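Local coordinates for fat acid-binding protein (Eubacterium ventriosum, PDB 3NYI) that probably binds fatty acids, is seen here with stearic acid bound, and belongs to the DegV family, at residues D75-F80 and N101-A106; N105-V110 and A117-I122; R211-L216 and K246-E251; S219-A224 and F250-E255. All blocks are in the same frame, centred on the assembly; numbering follows the deposited sequence. Where two conformers were deposited one is given.

Contact 1: residues D75-F80 and N101-A106; sequences DVFRSF and NSAINA
Phe-77, Ala-103 and Ala-106 form a buried apolar contact between two helices, 70-81 and 99-113. The helices lie next to each other in the part of the chain built round strands 6-10, 25-33 and 87-91. One aromatic side chain from residues 75-80 reaches two alanines on residues 101-106. The nearest backbone pair is Phe-77 and Ala-106, with CA atoms 7.8 Å apart. The CB of Phe-77 is directed toward helix 99-113. Its CG stands anti to its own carbonyl carbon (chi1 -63°), and with this torsion the ring reaches helix 99-113 with CD2, CE2 and CZ. The methyl CB of Ala-106 is 4.0 Å from Phe-77 CE2 and comes to the ring at a slant. Phe-77 CZ lies 4.2 Å from Ala-103 CB. The carbonyl oxygen of Ala-103 approaches the ring edge in the ring plane, 3.6 Å from Phe-77 CE2. Phe-77 also touches Val-87 and Cys-89 of strand 87-91, and Tyr-73 packs on both alanines. With an alanine at Phe-77, Ala-103 and Ala-106 would probably keep Tyr-73 but lose this ring, leaving a gap between the helices over strand 87-91. The two alanines are small, so the ring can lie close to the backbone of helix 99-113. The chemistry is dispersion packing, with a weakly polar touch where the electropositive ring edge faces the Ala-103 oxygen.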
loop_
_atom_site.group_PDB
_atom_site.type_symbol
_atom_site.label_atom_id
_atom_site.label_comp_id
_atom_site.label_asym_id
_atom_site.label_seq_id
_atom_site.Cartn_x
_atom_site.Cartn_y
_atom_site.Cartn_z
ATOM N N ASP A 75 -8.413 18.778 -8.594
ATOM C CA ASP A 75 -8.171 18.922 -10.030
ATOM C C ASP A 75 -8.400 17.606 -10.796
ATOM O O ASP A 75 -8.932 17.604 -11.906
ATOM C CB ASP A 75 -6.769 19.477 -10.293
ATOM C CG ASP A 75 -6.612 20.942 -9.848
ATOM O OD1 ASP A 75 -7.622 21.632 -9.573
ATOM O OD2 ASP A 75 -5.459 21.408 -9.774
ATOM N N VAL A 76 -8.011 16.483 -10.204
ATOM C CA VAL A 76 -8.288 15.188 -10.825
ATOM C C VAL A 76 -9.790 14.896 -10.828
ATOM O O VAL A 76 -10.365 14.567 -11.873
ATOM C CB VAL A 76 -7.505 14.055 -10.127
ATOM C CG1 VAL A 76 -7.925 12.684 -10.660
ATOM C CG2 VAL A 76 -6.011 14.279 -10.306
ATOM N N PHE A 77 -10.436 15.032 -9.669
ATOM C CA PHE A 77 -11.876 14.787 -9.600
ATOM C C PHE A 77 -12.623 15.661 -10.609
ATOM O O PHE A 77 -13.504 15.187 -11.326
ATOM C CB PHE A 77 -12.436 15.053 -8.197
ATOM C CG PHE A 77 -11.879 14.149 -7.118
ATOM C CD1 PHE A 77 -11.122 13.030 -7.432
ATOM C CD2 PHE A 77 -12.138 14.422 -5.782
ATOM C CE1 PHE A 77 -10.617 12.211 -6.431
ATOM C CE2 PHE A 77 -11.640 13.617 -4.774
ATOM C CZ PHE A 77 -10.880 12.501 -5.098
ATOM N N ARG A 78 -12.262 16.938 -10.653
ATOM C CA ARG A 78 -12.941 17.902 -11.511
ATOM C C ARG A 78 -12.855 17.535 -12.990
ATOM O O ARG A 78 -13.856 17.568 -13.706
ATOM C CB ARG A 78 -12.373 19.307 -11.285
ATOM C CG ARG A 78 -13.407 20.410 -11.382
ATOM C CD ARG A 78 -12.769 21.787 -11.292
ATOM N NE ARG A 78 -11.914 21.927 -10.115
ATOM C CZ ARG A 78 -12.322 22.402 -8.941
ATOM N NH1 ARG A 78 -13.584 22.786 -8.773
ATOM N NH2 ARG A 78 -11.461 22.496 -7.933
ATOM N N SER A 79 -11.663 17.177 -13.450
ATOM C CA SER A 79 -11.471 16.878 -14.865
ATOM C C SER A 79 -12.285 15.664 -15.318
ATOM O O SER A 79 -12.829 15.653 -16.422
ATOM C CB SER A 79 -9.986 16.687 -15.188
ATOM O OG SER A 79 -9.497 15.462 -14.667
ATOM N N PHE A 80 -12.376 14.643 -14.469
ATOM C CA PHE A 80 -13.201 13.484 -14.788
ATOM C C PHE A 80 -14.691 13.832 -14.741
ATOM O O PHE A 80 -15.447 13.475 -15.647
ATOM C CB PHE A 80 -12.899 12.309 -13.843
ATOM C CG PHE A 80 -11.556 11.669 -14.071
ATOM C CD1 PHE A 80 -11.117 11.376 -15.356
ATOM C CD2 PHE A 80 -10.738 11.336 -12.997
ATOM C CE1 PHE A 80 -9.880 10.775 -15.571
ATOM C CE2 PHE A 80 -9.500 10.734 -13.206
ATOM C CZ PHE A 80 -9.073 10.455 -14.494
ATOM N N ASN A 101 -8.654 12.301 4.188
ATOM C CA ASN A 101 -9.413 13.501 4.490
ATOM C C ASN A 101 -9.150 14.659 3.520
ATOM O O ASN A 101 -10.008 15.519 3.341
ATOM C CB ASN A 101 -9.255 13.915 5.952
ATOM C CG ASN A 101 -10.254 13.186 6.854
ATOM O OD1 ASN A 101 -11.476 13.389 6.753
ATOM N ND2 ASN A 101 -9.751 12.312 7.686
ATOM N N SER A 102 -7.983 14.662 2.883
ATOM C CA SER A 102 -7.764 15.612 1.782
ATOM C C SER A 102 -8.709 15.300 0.640
ATOM O O SER A 102 -9.295 16.197 0.035
ATOM C CB SER A 102 -6.320 15.576 1.275
ATOM O OG SER A 102 -5.443 15.994 2.288
ATOM N N ALA A 103 -8.887 14.009 0.353
ATOM C CA ALA A 103 -9.757 13.626 -0.750
ATOM C C ALA A 103 -11.216 13.945 -0.429
ATOM O O ALA A 103 -11.987 14.314 -1.309
ATOM C CB ALA A 103 -9.590 12.122 -1.091
ATOM N N ILE A 104 -11.605 13.780 0.832
ATOM C CA ILE A 104 -12.963 14.123 1.240
ATOM C C ILE A 104 -13.193 15.625 1.040
ATOM O O ILE A 104 -14.211 16.052 0.481
ATOM C CB ILE A 104 -13.226 13.773 2.720
ATOM C CG1 ILE A 104 -13.288 12.253 2.905
ATOM C CG2 ILE A 104 -14.553 14.376 3.164
ATOM C CD1 ILE A 104 -14.376 11.593 2.099
ATOM N N ASN A 105 -12.252 16.429 1.511
ATOM C CA ASN A 105 -12.364 17.875 1.290
ATOM C C ASN A 105 -12.389 18.228 -0.194
ATOM O O ASN A 105 -13.089 19.149 -0.605
ATOM C CB ASN A 105 -11.276 18.651 2.030
ATOM C CG ASN A 105 -11.623 18.873 3.497
ATOM O OD1 ASN A 105 -12.225 18.008 4.141
ATOM N ND2 ASN A 105 -11.261 20.037 4.027
ATOM N N ALA A 106 -11.649 17.476 -1.001
ATOM C CA ALA A 106 -11.590 17.753 -2.437
ATOM C C ALA A 106 -12.905 17.397 -3.126
ATOM O O ALA A 106 -13.368 18.119 -4.020
ATOM C CB ALA A 106 -10.432 17.011 -3.076
#

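Contact 2: residues N105-V110 and A117-I122; sequences NAKSLV and ANICVI
Lys-107 reaches from residues 105-110 to the backbone of residues 117-122 and gives the polar part of this contact. Its NZ donates a hydrogen bond of 2.8 Å to Ile-119 O. The C=O...N angle is 168°, so the ammonium sits almost straight out from the oxygen. Water 1 takes a further bond from Lys-107 NZ at 3.1 Å. The same water accepts from Val-121 N at 3.3 Å and so ties the amine to the next residue of the strand that is directed at the helix. All four Lys-107 torsions are extended, with chi1 at 165°, and the straight side chain brings NZ to the strand backbone. With a leucine in its place the ammonium would be lost, and Ile-119 O and the water would probably be left without this donor.

The elements belong to the beta-alpha-beta unit of strand 87-91, helix 99-113 and strand 119-123. Residues 105-110 and strand 119-122 run antiparallel at 171°, with axes 9.3 Å apart. Strand 119-123 pairs in parallel with 87-91.

The apolar part is hydrophobic packing on Ile-119. Its CG2 branch lies 4.0 Å from Lys-107 CG, the two side chains running past each other in opposite directions. Its CD1 tip meets Val-110 CG1 at 4.1 Å, there crossing at about a right angle. Val-121 CG2 rests near the Lys-107 CB.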
loop_
_atom_site.group_PDB
_atom_site.type_symbol
_atom_site.label_atom_id
_atom_site.label_comp_id
_atom_site.label_asym_id
_atom_site.label_seq_id
_atom_site.Cartn_x
_atom_site.Cartn_y
_atom_site.Cartn_z
ATOM N N ASN A 105 -12.252 16.429 1.511
ATOM C CA ASN A 105 -12.364 17.875 1.290
ATOM C C ASN A 105 -12.389 18.228 -0.194
ATOM O O ASN A 105 -13.089 19.149 -0.605
ATOM C CB ASN A 105 -11.276 18.651 2.030
ATOM C CG ASN A 105 -11.623 18.873 3.497
ATOM O OD1 ASN A 105 -12.225 18.008 4.141
ATOM N ND2 ASN A 105 -11.261 20.037 4.027
ATOM N N ALA A 106 -11.649 17.476 -1.001
ATOM C CA ALA A 106 -11.590 17.753 -2.437
ATOM C C ALA A 106 -12.905 17.397 -3.126
ATOM O O ALA A 106 -13.368 18.119 -4.020
ATOM C CB ALA A 106 -10.432 17.011 -3.076
ATOM N N LYS A 107 -13.507 16.278 -2.723
ATOM C CA LYS A 107 -14.833 15.924 -3.220
ATOM C C LYS A 107 -15.828 17.063 -2.955
ATOM O O LYS A 107 -16.601 17.456 -3.842
ATOM C CB LYS A 107 -15.323 14.611 -2.582
ATOM C CG LYS A 107 -16.808 14.372 -2.759
ATOM C CD LYS A 107 -17.216 13.044 -2.165
ATOM C CE LYS A 107 -18.717 12.836 -2.236
ATOM N NZ LYS A 107 -19.080 11.455 -1.796
ATOM N N SER A 108 -15.800 17.601 -1.740
ATOM C CA SER A 108 -16.702 18.697 -1.382
ATOM C C SER A 108 -16.457 19.934 -2.240
ATOM O O SER A 108 -17.399 20.555 -2.724
ATOM C CB SER A 108 -16.577 19.051 0.099
ATOM O OG SER A 108 -17.115 18.017 0.897
ATOM N N LEU A 109 -15.189 20.285 -2.427
ATOM C CA LEU A 109 -14.818 21.392 -3.306
ATOM C C LEU A 109 -15.436 21.247 -4.701
ATOM O O LEU A 109 -16.013 22.195 -5.242
ATOM C CB LEU A 109 -13.299 21.457 -3.446
ATOM C CG LEU A 109 -12.568 22.735 -3.069
ATOM C CD1 LEU A 109 -12.452 22.834 -1.562
ATOM C CD2 LEU A 109 -11.193 22.736 -3.713
ATOM N N VAL A 110 -15.311 20.058 -5.291
ATOM C CA VAL A 110 -15.743 19.852 -6.671
ATOM C C VAL A 110 -17.258 19.907 -6.775
ATOM O O VAL A 110 -17.807 20.404 -7.758
ATOM C CB VAL A 110 -15.203 18.509 -7.245
ATOM C CG1 VAL A 110 -15.801 18.212 -8.625
ATOM C CG2 VAL A 110 -13.686 18.548 -7.315
ATOM N N ALA A 117 -22.276 15.559 -9.576
ATOM C CA ALA A 117 -21.105 14.724 -9.813
ATOM C C ALA A 117 -21.129 13.493 -8.922
ATOM O O ALA A 117 -21.584 13.559 -7.780
ATOM C CB ALA A 117 -19.838 15.518 -9.569
ATOM N N ASN A 118 -20.638 12.371 -9.440
ATOM C CA ASN A 118 -20.540 11.156 -8.634
ATOM C C ASN A 118 -19.099 10.825 -8.240
ATOM O O ASN A 118 -18.313 10.359 -9.059
ATOM C CB ASN A 118 -21.172 9.961 -9.346
ATOM C CG ASN A 118 -21.107 8.692 -8.509
ATOM O OD1 ASN A 118 -22.095 8.299 -7.887
ATOM N ND2 ASN A 118 -19.936 8.054 -8.474
ATOM N N ILE A 119 -18.768 11.073 -6.979
ATOM C CA ILE A 119 -17.423 10.845 -6.473
ATOM C C ILE A 119 -17.522 10.028 -5.195
ATOM O O ILE A 119 -18.159 10.449 -4.234
ATOM C CB ILE A 119 -16.711 12.175 -6.150
ATOM C CG1 ILE A 119 -16.646 13.070 -7.386
ATOM C CG2 ILE A 119 -15.307 11.920 -5.597
ATOM C CD1 ILE A 119 -16.064 14.456 -7.100
ATOM N N CYS A 120 -16.898 8.856 -5.197
ATOM C CA CYS A 120 -16.866 7.987 -4.025
ATOM C C CYS A 120 -15.428 7.898 -3.488
ATOM O O CYS A 120 -14.520 7.490 -4.207
ATOM C CB CYS A 120 -17.391 6.593 -4.393
ATOM S SG CYS A 120 -17.162 5.382 -3.079
ATOM N N VAL A 121 -15.217 8.303 -2.239
ATOM C CA VAL A 121 -13.870 8.284 -1.656
ATOM C C VAL A 121 -13.815 7.146 -0.648
ATOM O O VAL A 121 -14.668 7.048 0.233
ATOM C CB VAL A 121 -13.513 9.624 -0.971
ATOM C CG1 VAL A 121 -12.135 9.545 -0.290
ATOM C CG2 VAL A 121 -13.539 10.759 -1.989
ATOM N N ILE A 122 -12.824 6.275 -0.802
ATOM C CA ILE A 122 -12.695 5.109 0.053
ATOM C C ILE A 122 -11.392 5.100 0.846
ATOM O O ILE A 122 -10.301 5.129 0.268
ATOM C CB ILE A 122 -12.759 3.810 -0.781
ATOM C CG1 ILE A 122 -14.105 3.700 -1.515
ATOM C CG2 ILE A 122 -12.470 2.583 0.102
ATOM C CD1 ILE A 122 -14.108 2.646 -2.600
HETATM O O HOH W 1 -17.286 9.587 -0.065
#

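Contact 3: residues R211-L216 and K246-E251; sequences RNRNKL and KEEGFE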
loop_
_atom_site.group_PDB
_atom_site.type_symbol
_atom_site.label_atom_id
_atom_site.label_comp_id
_atom_site.label_asym_id
_atom_site.label_seq_id
_atom_site.Cartn_x
_atom_site.Cartn_y
_atom_site.Cartn_z
ATOM N N ARG A 211 16.724 -11.471 14.377
ATOM C CA ARG A 211 17.958 -10.701 14.192
ATOM C C ARG A 211 18.561 -10.896 12.807
ATOM O O ARG A 211 19.118 -9.968 12.223
ATOM C CB ARG A 211 18.993 -11.097 15.249
ATOM C CG ARG A 211 18.594 -10.747 16.669
ATOM C CD ARG A 211 19.604 -11.277 17.669
ATOM N NE ARG A 211 19.185 -11.016 19.044
ATOM C CZ ARG A 211 19.335 -9.849 19.659
ATOM N NH1 ARG A 211 19.900 -8.827 19.022
ATOM N NH2 ARG A 211 18.921 -9.707 20.913
ATOM N N ASN A 212 18.458 -12.114 12.293
ATOM C CA ASN A 212 19.042 -12.453 11.006
ATOM C C ASN A 212 18.033 -12.237 9.878
ATOM O O ASN A 212 16.897 -12.687 9.965
ATOM C CB ASN A 212 19.517 -13.910 11.037
ATOM C CG ASN A 212 20.017 -14.391 9.697
ATOM O OD1 ASN A 212 19.275 -15.003 8.931
ATOM N ND2 ASN A 212 21.291 -14.127 9.408
ATOM N N ARG A 213 18.453 -11.541 8.825
ATOM C CA ARG A 213 17.578 -11.254 7.691
ATOM C C ARG A 213 16.875 -12.503 7.151
ATOM O O ARG A 213 15.655 -12.509 6.968
ATOM C CB ARG A 213 18.374 -10.580 6.572
ATOM C CG ARG A 213 17.558 -10.249 5.332
ATOM C CD ARG A 213 16.549 -9.134 5.595
ATOM N NE ARG A 213 16.109 -8.497 4.353
ATOM C CZ ARG A 213 15.380 -7.386 4.297
ATOM N NH1 ARG A 213 14.996 -6.792 5.416
ATOM N NH2 ARG A 213 15.028 -6.871 3.122
ATOM N N ASN A 214 17.642 -13.557 6.889
ATOM C CA ASN A 214 17.061 -14.771 6.326
ATOM C C ASN A 214 16.073 -15.449 7.266
ATOM O O ASN A 214 15.033 -15.946 6.831
ATOM C CB ASN A 214 18.150 -15.751 5.874
ATOM C CG ASN A 214 18.745 -15.374 4.530
ATOM O OD1 ASN A 214 18.283 -14.436 3.877
ATOM N ND2 ASN A 214 19.774 -16.097 4.111
ATOM N N LYS A 215 16.397 -15.475 8.555
ATOM C CA LYS A 215 15.488 -16.049 9.543
ATOM C C LYS A 215 14.215 -15.205 9.680
ATOM O O LYS A 215 13.117 -15.732 9.851
ATOM C CB LYS A 215 16.183 -16.191 10.897
ATOM C CG LYS A 215 17.207 -17.326 10.956
ATOM C CD LYS A 215 18.003 -17.285 12.253
ATOM C CE LYS A 215 18.301 -18.686 12.775
ATOM N NZ LYS A 215 17.306 -19.120 13.799
ATOM N N LEU A 216 14.364 -13.890 9.608
ATOM C CA LEU A 216 13.198 -13.016 9.680
ATOM C C LEU A 216 12.271 -13.254 8.498
ATOM O O LEU A 216 11.059 -13.278 8.666
ATOM C CB LEU A 216 13.614 -11.540 9.740
ATOM C CG LEU A 216 14.098 -11.054 11.107
ATOM C CD1 LEU A 216 15.081 -9.885 10.958
ATOM C CD2 LEU A 216 12.918 -10.666 11.994
ATOM N N LYS A 246 16.215 -5.601 -5.456
ATOM C CA LYS A 246 15.291 -6.301 -6.345
ATOM C C LYS A 246 15.558 -7.807 -6.435
ATOM O O LYS A 246 14.618 -8.599 -6.510
ATOM C CB LYS A 246 15.310 -5.671 -7.739
ATOM C CG LYS A 246 14.935 -4.199 -7.738
ATOM C CD LYS A 246 14.609 -3.699 -9.136
ATOM C CE LYS A 246 14.221 -2.219 -9.121
ATOM N NZ LYS A 246 15.360 -1.331 -8.738
ATOM N N GLU A 247 16.834 -8.193 -6.424
ATOM C CA GLU A 247 17.215 -9.601 -6.533
ATOM C C GLU A 247 16.692 -10.400 -5.357
ATOM O O GLU A 247 16.218 -11.533 -5.514
ATOM C CB GLU A 247 18.736 -9.760 -6.590
ATOM C CG GLU A 247 19.415 -8.937 -7.651
ATOM C CD GLU A 247 18.704 -9.011 -8.979
ATOM O OE1 GLU A 247 18.227 -10.111 -9.341
ATOM O OE2 GLU A 247 18.624 -7.967 -9.662
ATOM N N GLU A 248 16.817 -9.813 -4.172
ATOM C CA GLU A 248 16.298 -10.426 -2.962
ATOM C C GLU A 248 14.801 -10.599 -3.125
ATOM O O GLU A 248 14.239 -11.641 -2.783
ATOM C CB GLU A 248 16.597 -9.563 -1.735
ATOM C CG GLU A 248 16.116 -10.199 -0.438
ATOM C CD GLU A 248 16.217 -9.281 0.771
ATOM O OE1 GLU A 248 16.011 -8.059 0.617
ATOM O OE2 GLU A 248 16.485 -9.788 1.883
ATOM N N GLY A 249 14.155 -9.569 -3.658
ATOM C CA GLY A 249 12.729 -9.636 -3.928
ATOM C C GLY A 249 12.338 -10.823 -4.798
ATOM O O GLY A 249 11.436 -11.590 -4.448
ATOM N N PHE A 250 13.004 -10.974 -5.940
ATOM C CA PHE A 250 12.673 -12.070 -6.853
ATOM C C PHE A 250 12.905 -13.424 -6.185
ATOM O O PHE A 250 12.127 -14.358 -6.370
ATOM C CB PHE A 250 13.500 -11.991 -8.142
ATOM C CG PHE A 250 13.348 -10.698 -8.877
ATOM C CD1 PHE A 250 12.102 -10.109 -9.014
ATOM C CD2 PHE A 250 14.449 -10.074 -9.443
ATOM C CE1 PHE A 250 11.958 -8.907 -9.692
ATOM C CE2 PHE A 250 14.312 -8.880 -10.126
ATOM C CZ PHE A 250 13.063 -8.294 -10.250
ATOM N N GLU A 251 13.985 -13.521 -5.420
ATOM C CA GLU A 251 14.316 -14.750 -4.715
ATOM C C GLU A 251 13.279 -15.008 -3.629
ATOM O O GLU A 251 12.880 -16.142 -3.384
ATOM C CB GLU A 251 15.711 -14.643 -4.089
ATOM C CG GLU A 251 16.145 -15.883 -3.314
ATOM C CD GLU A 251 17.378 -15.648 -2.444
ATOM O OE1 GLU A 251 17.434 -14.615 -1.739
ATOM O OE2 GLU A 251 18.289 -16.508 -2.455
#
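Glu-248 of helix 246-260 and Arg-213 of helix 213-231 are joined by a salt bridge near the surface. Along residues 246-251, Lys-246 comes first. It opens the helix, and its amine makes its own salt bridge with Asp-49. Glu-248, in the first turn, carries the whole contact. Its backbone N donates to Asp-245 OD1 at the start of the helix. Its CG stands anti to its backbone N (chi1 -178°), and the extended chain brings the carboxylate within bonding distance of Arg-213. Glu-248 OE2 takes a hydrogen bond of 2.8 Å from Arg-213 NE, on the syn lone pair. Glu-248 OE1 takes one of 2.9 Å from Arg-213 NH2, also on the syn side but tilted out of the carboxylate plane. Both bonds are nearly straight, at 168° and 174°. Arg-213 thus grips the carboxylate side-on, one nitrogen to each oxygen, and the two flat groups are nearly coplanar. This fixes the turn of both. A bend at chi2 of Arg-213 brings the guanidinium edge to the acid. Glu-248 OE2 has a second cation in Lys-217, and Arg-213 NH1 donates to Tyr-283 O. With two cations at hand, the acid is probably kept ionised.

On the other side, Asn-212 is the N-cap of helix 213-231, its OD1 accepting from Lys-215 N at 2.9 Å. Arg-213 and Glu-248 both rest on Ile-285 of strand 285-291. The arrangement is a bidentate salt bridge linking the first turns of two helices laid on one sheet.

Contact 4: residues S219-A224 and F250-E255; sequences SVLQVA and FEFMKE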
loop_
_atom_site.group_PDB
_atom_site.type_symbol
_atom_site.label_atom_id
_atom_site.label_comp_id
_atom_site.label_asym_id
_atom_site.label_seq_id
_atom_site.Cartn_x
_atom_site.Cartn_y
_atom_site.Cartn_z
ATOM N N SER A 219 10.341 -16.282 9.099
ATOM C CA SER A 219 9.277 -16.064 10.075
ATOM C C SER A 219 8.091 -15.354 9.446
ATOM O O SER A 219 6.946 -15.683 9.762
ATOM C CB SER A 219 9.774 -15.260 11.274
ATOM O OG SER A 219 10.784 -15.969 11.959
ATOM N N VAL A 220 8.364 -14.367 8.586
ATOM C CA VAL A 220 7.301 -13.729 7.810
ATOM C C VAL A 220 6.451 -14.790 7.109
ATOM O O VAL A 220 5.223 -14.751 7.183
ATOM C CB VAL A 220 7.845 -12.718 6.773
ATOM C CG1 VAL A 220 6.759 -12.338 5.761
ATOM C CG2 VAL A 220 8.363 -11.461 7.472
ATOM N N LEU A 221 7.108 -15.733 6.434
ATOM C CA LEU A 221 6.408 -16.789 5.698
ATOM C C LEU A 221 5.596 -17.691 6.625
ATOM O O LEU A 221 4.487 -18.106 6.288
ATOM C CB LEU A 221 7.384 -17.641 4.884
ATOM C CG LEU A 221 7.974 -17.012 3.619
ATOM C CD1 LEU A 221 9.079 -17.887 3.055
ATOM C CD2 LEU A 221 6.891 -16.785 2.580
ATOM N N GLN A 222 6.138 -17.991 7.795
ATOM C CA GLN A 222 5.413 -18.862 8.714
ATOM C C GLN A 222 4.167 -18.174 9.267
ATOM O O GLN A 222 3.118 -18.803 9.414
ATOM C CB GLN A 222 6.325 -19.380 9.831
ATOM C CG GLN A 222 7.282 -20.446 9.342
ATOM C CD GLN A 222 6.569 -21.556 8.571
ATOM O OE1 GLN A 222 5.652 -22.204 9.088
ATOM N NE2 GLN A 222 6.985 -21.771 7.328
ATOM N N VAL A 223 4.265 -16.878 9.552
ATOM C CA VAL A 223 3.096 -16.141 10.005
ATOM C C VAL A 223 2.022 -16.060 8.903
ATOM O O VAL A 223 0.817 -16.179 9.169
ATOM C CB VAL A 223 3.470 -14.710 10.466
ATOM C CG1 VAL A 223 2.219 -13.926 10.734
ATOM C CG2 VAL A 223 4.327 -14.773 11.719
ATOM N N ALA A 224 2.446 -15.853 7.662
ATOM C CA ALA A 224 1.473 -15.779 6.574
ATOM C C ALA A 224 0.820 -17.153 6.390
ATOM O O ALA A 224 -0.377 -17.249 6.148
ATOM C CB ALA A 224 2.129 -15.354 5.293
ATOM N N PHE A 250 13.004 -10.974 -5.940
ATOM C CA PHE A 250 12.673 -12.070 -6.853
ATOM C C PHE A 250 12.905 -13.424 -6.185
ATOM O O PHE A 250 12.127 -14.358 -6.370
ATOM C CB PHE A 250 13.500 -11.991 -8.142
ATOM C CG PHE A 250 13.348 -10.698 -8.877
ATOM C CD1 PHE A 250 12.102 -10.109 -9.014
ATOM C CD2 PHE A 250 14.449 -10.074 -9.443
ATOM C CE1 PHE A 250 11.958 -8.907 -9.692
ATOM C CE2 PHE A 250 14.312 -8.880 -10.126
ATOM C CZ PHE A 250 13.063 -8.294 -10.250
ATOM N N GLU A 251 13.985 -13.521 -5.420
ATOM C CA GLU A 251 14.316 -14.750 -4.715
ATOM C C GLU A 251 13.279 -15.008 -3.629
ATOM O O GLU A 251 12.880 -16.142 -3.384
ATOM C CB GLU A 251 15.711 -14.643 -4.089
ATOM C CG GLU A 251 16.145 -15.883 -3.314
ATOM C CD GLU A 251 17.378 -15.648 -2.444
ATOM O OE1 GLU A 251 17.434 -14.615 -1.739
ATOM O OE2 GLU A 251 18.289 -16.508 -2.455
ATOM N N PHE A 252 12.853 -13.944 -2.964
ATOM C CA PHE A 252 11.817 -14.082 -1.951
ATOM C C PHE A 252 10.535 -14.624 -2.577
ATOM O O PHE A 252 9.862 -15.470 -1.984
ATOM C CB PHE A 252 11.564 -12.755 -1.223
ATOM C CG PHE A 252 10.588 -12.870 -0.084
ATOM C CD1 PHE A 252 10.887 -13.652 1.025
ATOM C CD2 PHE A 252 9.367 -12.203 -0.124
ATOM C CE1 PHE A 252 9.988 -13.775 2.077
ATOM C CE2 PHE A 252 8.455 -12.321 0.921
ATOM C CZ PHE A 252 8.767 -13.110 2.027
HETATM N N MSE A 253 10.206 -14.153 -3.779
HETATM C CA MSE A 253 8.994 -14.611 -4.447
HETATM C C MSE A 253 9.029 -16.116 -4.644
HETATM O O MSE A 253 7.994 -16.765 -4.639
HETATM C CB MSE A 253 8.821 -13.948 -5.810
HETATM C CG MSE A 253 8.601 -12.454 -5.760
HETATM SE SE MSE A 253 8.589 -11.690 -7.548
HETATM C CE MSE A 253 8.840 -9.802 -7.041
ATOM N N LYS A 254 10.225 -16.660 -4.851
ATOM C CA LYS A 254 10.355 -18.098 -5.057
ATOM C C LYS A 254 10.097 -18.833 -3.749
ATOM O O LYS A 254 9.422 -19.863 -3.728
ATOM C CB LYS A 254 11.735 -18.443 -5.623
ATOM C CG LYS A 254 11.934 -18.000 -7.070
ATOM C CD LYS A 254 13.328 -18.355 -7.576
ATOM C CE LYS A 254 13.468 -18.071 -9.068
ATOM N NZ LYS A 254 14.817 -18.441 -9.595
ATOM N N GLU A 255 10.632 -18.290 -2.658
ATOM C CA GLU A 255 10.432 -18.862 -1.329
ATOM C C GLU A 255 8.963 -18.829 -0.935
ATOM O O GLU A 255 8.466 -19.761 -0.303
ATOM C CB GLU A 255 11.244 -18.106 -0.277
ATOM C CG GLU A 255 12.740 -18.058 -0.530
ATOM C CD GLU A 255 13.443 -17.035 0.354
ATOM O OE1 GLU A 255 12.960 -16.772 1.482
ATOM O OE2 GLU A 255 14.481 -16.493 -0.082
#
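The Phe-252 ring is the flat group here, and its outer atoms CE1 and CZ meet Leu-221 and Val-220, both obliquely. Leu-221 CG lies 4.1 Å from Phe-252 CE1, and Val-220 CG1 is 4.3 Å from Phe-252 CZ. The CD2 methyl of Leu-221 comes to 4.2 Å from Phe-252 CZ. The leucine and the phenylalanine pass each other in opposite directions. Phe-252 has its CG anti to the backbone N (chi1 -175°), and this torsion swings the ring end up to Leu-221 and Val-220.

The two segments run roughly in the same direction and cross at -40°. Their axes are 11.8 Å apart, a wide spacing that these larger side chains bridge. Both helices lie on the mixed sheet that includes strands 163-167, 194-200 and 285-291. Val-220 sits on Phe-165, Leu-287 and Val-196 of that sheet, and Phe-252 on Ile-285. Helix 213-231 leads through strand 236-242 to helix 246-260, in the helix-strand-helix succession of an alpha/beta domain whose helices pack on a mixed sheet. The bound stearic acid is about 7 Å from the Phe-252 side chain.

Leu-221 also reaches Glu-255 with its CD1 branch. That methyl lies 4.0 Å from Glu-255 CB, the two side chains crossing at about a right angle. Leu-221 CD1 is also 3.9 Å from Glu-255 O. Val-256 and Thr-259 of the same helix also touch Leu-221.

The four contacts form two pairs on opposite sides of the chain's centre. Contacts 1 and 2 come first along the chain. Their centres are 5 Å apart and they share helix 99-113, with Phe-77 packing against Val-110 and Ala-103 against Val-121. Contacts 3 and 4 follow. Their centres are 8 Å apart and both join helix 213-231 to helix 246-260, the first by a surface salt bridge and the second by a buried apolar patch farther along. The pairs do not touch: their centres are 38 to 41 Å apart. Each pair goes with a different mixed sheet. The bound stearic acid lies between these two parts, which probably enclose it as in other DegV proteins.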